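Local coordinates for holo-[acyl-carrier-protein] synthase (Neisseria meningitidis FAM18, PDB 5SUV), which belongs to the 4'-phosphopantetheinyl transferase superfamily and binds coenzyme A in a trimeric assembly, at residues P34-E39 with A51-A56. Numbering follows the deposited sequence.
With COA (coenzyme A), chain F.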
loop_
_atom_site.group_PDB
_atom_site.type_symbol
_atom_site.label_atom_id
_atom_site.label_comp_id
_atom_site.label_asym_id
_atom_site.label_seq_id
_atom_site.Cartn_x
_atom_site.Cartn_y
_atom_site.Cartn_z
ATOM N N PRO A 34 -22.735 -13.621 -4.142
ATOM C CA PRO A 34 -23.991 -14.099 -3.545
ATOM C C PRO A 34 -23.905 -14.289 -2.040
ATOM O O PRO A 34 -24.872 -14.000 -1.328
ATOM C CB PRO A 34 -24.232 -15.430 -4.270
ATOM C CG PRO A 34 -23.518 -15.298 -5.557
ATOM C CD PRO A 34 -22.312 -14.443 -5.285
ATOM N N GLU A 35 -22.755 -14.737 -1.530
ATOM C CA GLU A 35 -22.599 -14.937 -0.093
ATOM C C GLU A 35 -22.604 -13.604 0.641
ATOM O O GLU A 35 -23.338 -13.420 1.622
ATOM C CB GLU A 35 -21.296 -15.687 0.196
ATOM C CG GLU A 35 -21.211 -17.084 -0.407
ATOM C CD GLU A 35 -20.802 -17.094 -1.873
ATOM O OE1 GLU A 35 -20.431 -16.032 -2.414
ATOM O OE2 GLU A 35 -20.859 -18.178 -2.493
ATOM N N GLU A 36 -21.784 -12.662 0.182
ATOM C CA GLU A 36 -21.747 -11.351 0.814
ATOM C C GLU A 36 -23.092 -10.655 0.704
ATOM O O GLU A 36 -23.485 -9.901 1.601
ATOM C CB GLU A 36 -20.666 -10.492 0.174
ATOM C CG GLU A 36 -19.257 -10.953 0.440
ATOM C CD GLU A 36 -18.268 -10.265 -0.461
ATOM O OE1 GLU A 36 -18.641 -9.900 -1.594
ATOM O OE2 GLU A 36 -17.121 -10.092 -0.043
ATOM N N LEU A 37 -23.799 -10.872 -0.409
ATOM C CA LEU A 37 -25.049 -10.163 -0.651
ATOM C C LEU A 37 -26.116 -10.565 0.354
ATOM O O LEU A 37 -27.015 -9.772 0.655
ATOM C CB LEU A 37 -25.525 -10.428 -2.084
ATOM C CG LEU A 37 -26.711 -9.607 -2.593
ATOM C CD1 LEU A 37 -26.403 -8.113 -2.544
ATOM C CD2 LEU A 37 -27.073 -10.029 -4.009
ATOM N N LEU A 38 -26.033 -11.786 0.884
ATOM C CA LEU A 38 -27.015 -12.246 1.856
ATOM C C LEU A 38 -26.785 -11.633 3.229
ATOM O O LEU A 38 -27.755 -11.398 3.959
ATOM C CB LEU A 38 -26.981 -13.773 1.947
ATOM C CG LEU A 38 -27.409 -14.515 0.678
ATOM C CD1 LEU A 38 -27.148 -16.007 0.816
ATOM C CD2 LEU A 38 -28.877 -14.259 0.373
ATOM N N GLU A 39 -25.529 -11.364 3.593
ATOM C CA GLU A 39 -25.202 -10.771 4.883
ATOM C C GLU A 39 -25.107 -9.252 4.832
ATOM O O GLU A 39 -24.983 -8.619 5.887
ATOM C CB GLU A 39 -23.878 -11.336 5.414
ATOM C CG GLU A 39 -22.659 -10.949 4.586
ATOM C CD GLU A 39 -21.348 -11.379 5.221
ATOM O OE1 GLU A 39 -21.381 -11.945 6.333
ATOM O OE2 GLU A 39 -20.284 -11.143 4.605
ATOM N N ALA A 51 -17.483 -0.232 0.361
ATOM C CA ALA A 51 -16.218 0.384 -0.019
ATOM C C ALA A 51 -15.055 -0.583 0.167
ATOM O O ALA A 51 -14.191 -0.703 -0.703
ATOM C CB ALA A 51 -15.992 1.659 0.798
ATOM N N LYS A 52 -15.006 -1.265 1.313
ATOM C CA LYS A 52 -13.916 -2.200 1.589
ATOM C C LYS A 52 -13.928 -3.364 0.605
ATOM O O LYS A 52 -12.875 -3.771 0.096
ATOM C CB LYS A 52 -14.020 -2.727 3.022
ATOM C CG LYS A 52 -13.594 -1.702 4.084
ATOM C CD LYS A 52 -13.576 -2.285 5.485
ATOM C CE LYS A 52 -13.135 -1.233 6.505
ATOM N NZ LYS A 52 -13.248 -1.716 7.906
ATOM N N ARG A 53 -15.109 -3.909 0.327
ATOM C CA ARG A 53 -15.198 -5.001 -0.639
ATOM C C ARG A 53 -14.775 -4.534 -2.024
ATOM O O ARG A 53 -14.005 -5.213 -2.708
ATOM C CB ARG A 53 -16.622 -5.575 -0.665
ATOM C CG ARG A 53 -17.128 -6.136 0.654
ATOM C CD ARG A 53 -16.107 -7.020 1.327
ATOM N NE ARG A 53 -16.682 -7.888 2.361
ATOM C CZ ARG A 53 -16.983 -7.503 3.596
ATOM N NH1 ARG A 53 -16.792 -6.248 3.981
ATOM N NH2 ARG A 53 -17.478 -8.375 4.455
ATOM N N PHE A 54 -15.244 -3.359 -2.443
ATOM C CA PHE A 54 -14.880 -2.834 -3.751
ATOM C C PHE A 54 -13.370 -2.650 -3.858
ATOM O O PHE A 54 -12.752 -3.075 -4.839
ATOM C CB PHE A 54 -15.625 -1.519 -3.997
ATOM C CG PHE A 54 -15.503 -0.988 -5.389
ATOM C CD1 PHE A 54 -16.056 -1.662 -6.455
ATOM C CD2 PHE A 54 -14.834 0.201 -5.632
ATOM C CE1 PHE A 54 -15.936 -1.178 -7.744
ATOM C CE2 PHE A 54 -14.713 0.691 -6.919
ATOM C CZ PHE A 54 -15.282 0.006 -7.975
ATOM N N ALA A 55 -12.749 -2.040 -2.842
ATOM C CA ALA A 55 -11.303 -1.838 -2.907
ATOM C C ALA A 55 -10.561 -3.171 -2.905
ATOM O O ALA A 55 -9.596 -3.353 -3.649
ATOM C CB ALA A 55 -10.814 -0.981 -1.741
ATOM N N ALA A 56 -10.991 -4.104 -2.055
ATOM C CA ALA A 56 -10.296 -5.383 -1.944
ATOM C C ALA A 56 -10.415 -6.181 -3.236
ATOM O O ALA A 56 -9.451 -6.810 -3.678
ATOM C CB ALA A 56 -10.866 -6.178 -0.769
HETATM N N1A COA F . -5.039 -8.663 11.614
HETATM C C2A COA F . -4.996 -8.010 10.446
HETATM N N3A COA F . -5.839 -7.113 10.013
HETATM C C4A COA F . -6.910 -6.823 10.888
HETATM C C5A COA F . -7.108 -7.448 12.155
HETATM C C6A COA F . -6.116 -8.369 12.460
HETATM N N6A COA F . -6.179 -9.005 13.604
HETATM N N7A COA F . -8.128 -7.013 12.759
HETATM C C8A COA F . -8.622 -6.145 11.918
HETATM N N9A COA F . -7.921 -5.988 10.779
HETATM C C1B COA F . -8.223 -5.140 9.690
HETATM C C2B COA F . -9.700 -5.448 9.121
HETATM O O2B COA F . -9.738 -5.576 7.748
HETATM C C3B COA F . -10.379 -4.147 9.539
HETATM O O3B COA F . -11.336 -3.739 8.699
HETATM P P3B COA F . -12.615 -4.949 8.404
HETATM O O7A COA F . -13.567 -3.985 8.051
HETATM O O8A COA F . -12.045 -5.758 7.312
HETATM O O9A COA F . -12.662 -5.583 9.727
HETATM C C4B COA F . -9.152 -3.213 9.442
HETATM O O4B COA F . -8.190 -3.882 10.165
HETATM C C5B COA F . -9.408 -1.871 10.039
HETATM O O5B COA F . -8.271 -1.070 9.706
HETATM P P1A COA F . -8.093 0.200 10.630
HETATM O O1A COA F . -9.290 1.073 10.591
HETATM O O2A COA F . -6.694 0.677 10.481
HETATM O O3A COA F . -8.275 -0.470 12.105
HETATM P P2A COA F . -8.184 0.496 13.293
HETATM O O4A COA F . -7.105 1.422 13.176
HETATM O O5A COA F . -9.518 0.982 13.819
HETATM O O6A COA F . -7.677 -0.566 14.445
HETATM C CBP COA F . -6.098 -2.239 14.882
HETATM C CCP COA F . -6.452 -1.051 14.055
HETATM C CDP COA F . -6.820 -3.354 14.317
HETATM C CEP COA F . -4.630 -2.541 14.755
HETATM C CAP COA F . -6.439 -2.076 16.396
HETATM O OAP COA F . -6.009 -3.158 17.128
HETATM C C9P COA F . -5.775 -0.862 17.075
HETATM O O9P COA F . -4.612 -0.960 17.436
HETATM N N8P COA F . -6.550 0.312 17.321
HETATM C C7P COA F . -5.977 1.540 17.977
HETATM C C6P COA F . -4.895 1.221 18.989
HETATM C C5P COA F . -4.993 2.144 20.193
HETATM O O5P COA F . -4.884 1.723 21.296
HETATM N N4P COA F . -5.187 3.509 20.003
HETATM C C3P COA F . -5.288 4.389 21.166
HETATM C C2P COA F . -3.948 4.933 21.590
HETATM S S1P COA F . -3.319 4.109 23.112
#
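OE2 of the buried E36 accepts two hydrogen bonds: one from the backbone N of I79, in strand 77-81, and, across the contact, a weak one from the guanidinium of R53. The second is part of a salt bridge, R53 NE to E36 OE2 at 3.3 Å with an N-H...O angle of 135°. The carboxylate oxygen lies at the edge of the guanidinium, in its plane, whereas the two flat groups are turned 70° apart. The CD methylene of R53 also comes close, 3.5 Å from E36 OE2. The reach from E36 is long and straight, its chain extended beyond CG, while the arginine chain bends at chi2 (-46°) before presenting NE to the acid. The other oxygen, OE1, pairs with K57 one turn further along helix 46-63 and also accepts a hydrogen bond from the backbone N of T33.

The exposed, poorly ordered E39 adds a long salt bridge, its OE2 3.9 Å from R53 NH2 and oblique to the guanidinium; the hydroxyl of Y49 hydrogen-bonds the same oxygen, and the Y49 ring makes a cation-pi contact with R53. Helix 34-39 meets helix 46-63 through a charged network, with CA atoms of E36 and R53 9.2 Å apart. On the same helix, the neighbouring K52 belongs to the coenzyme A pocket. Two basic groups near E36 would probably stabilise its carboxylate form, and, with E39 counted, two acids face two bases: a buried carboxylate is accommodated, it seems, by giving each oxygen a backbone N-H and a basic side chain.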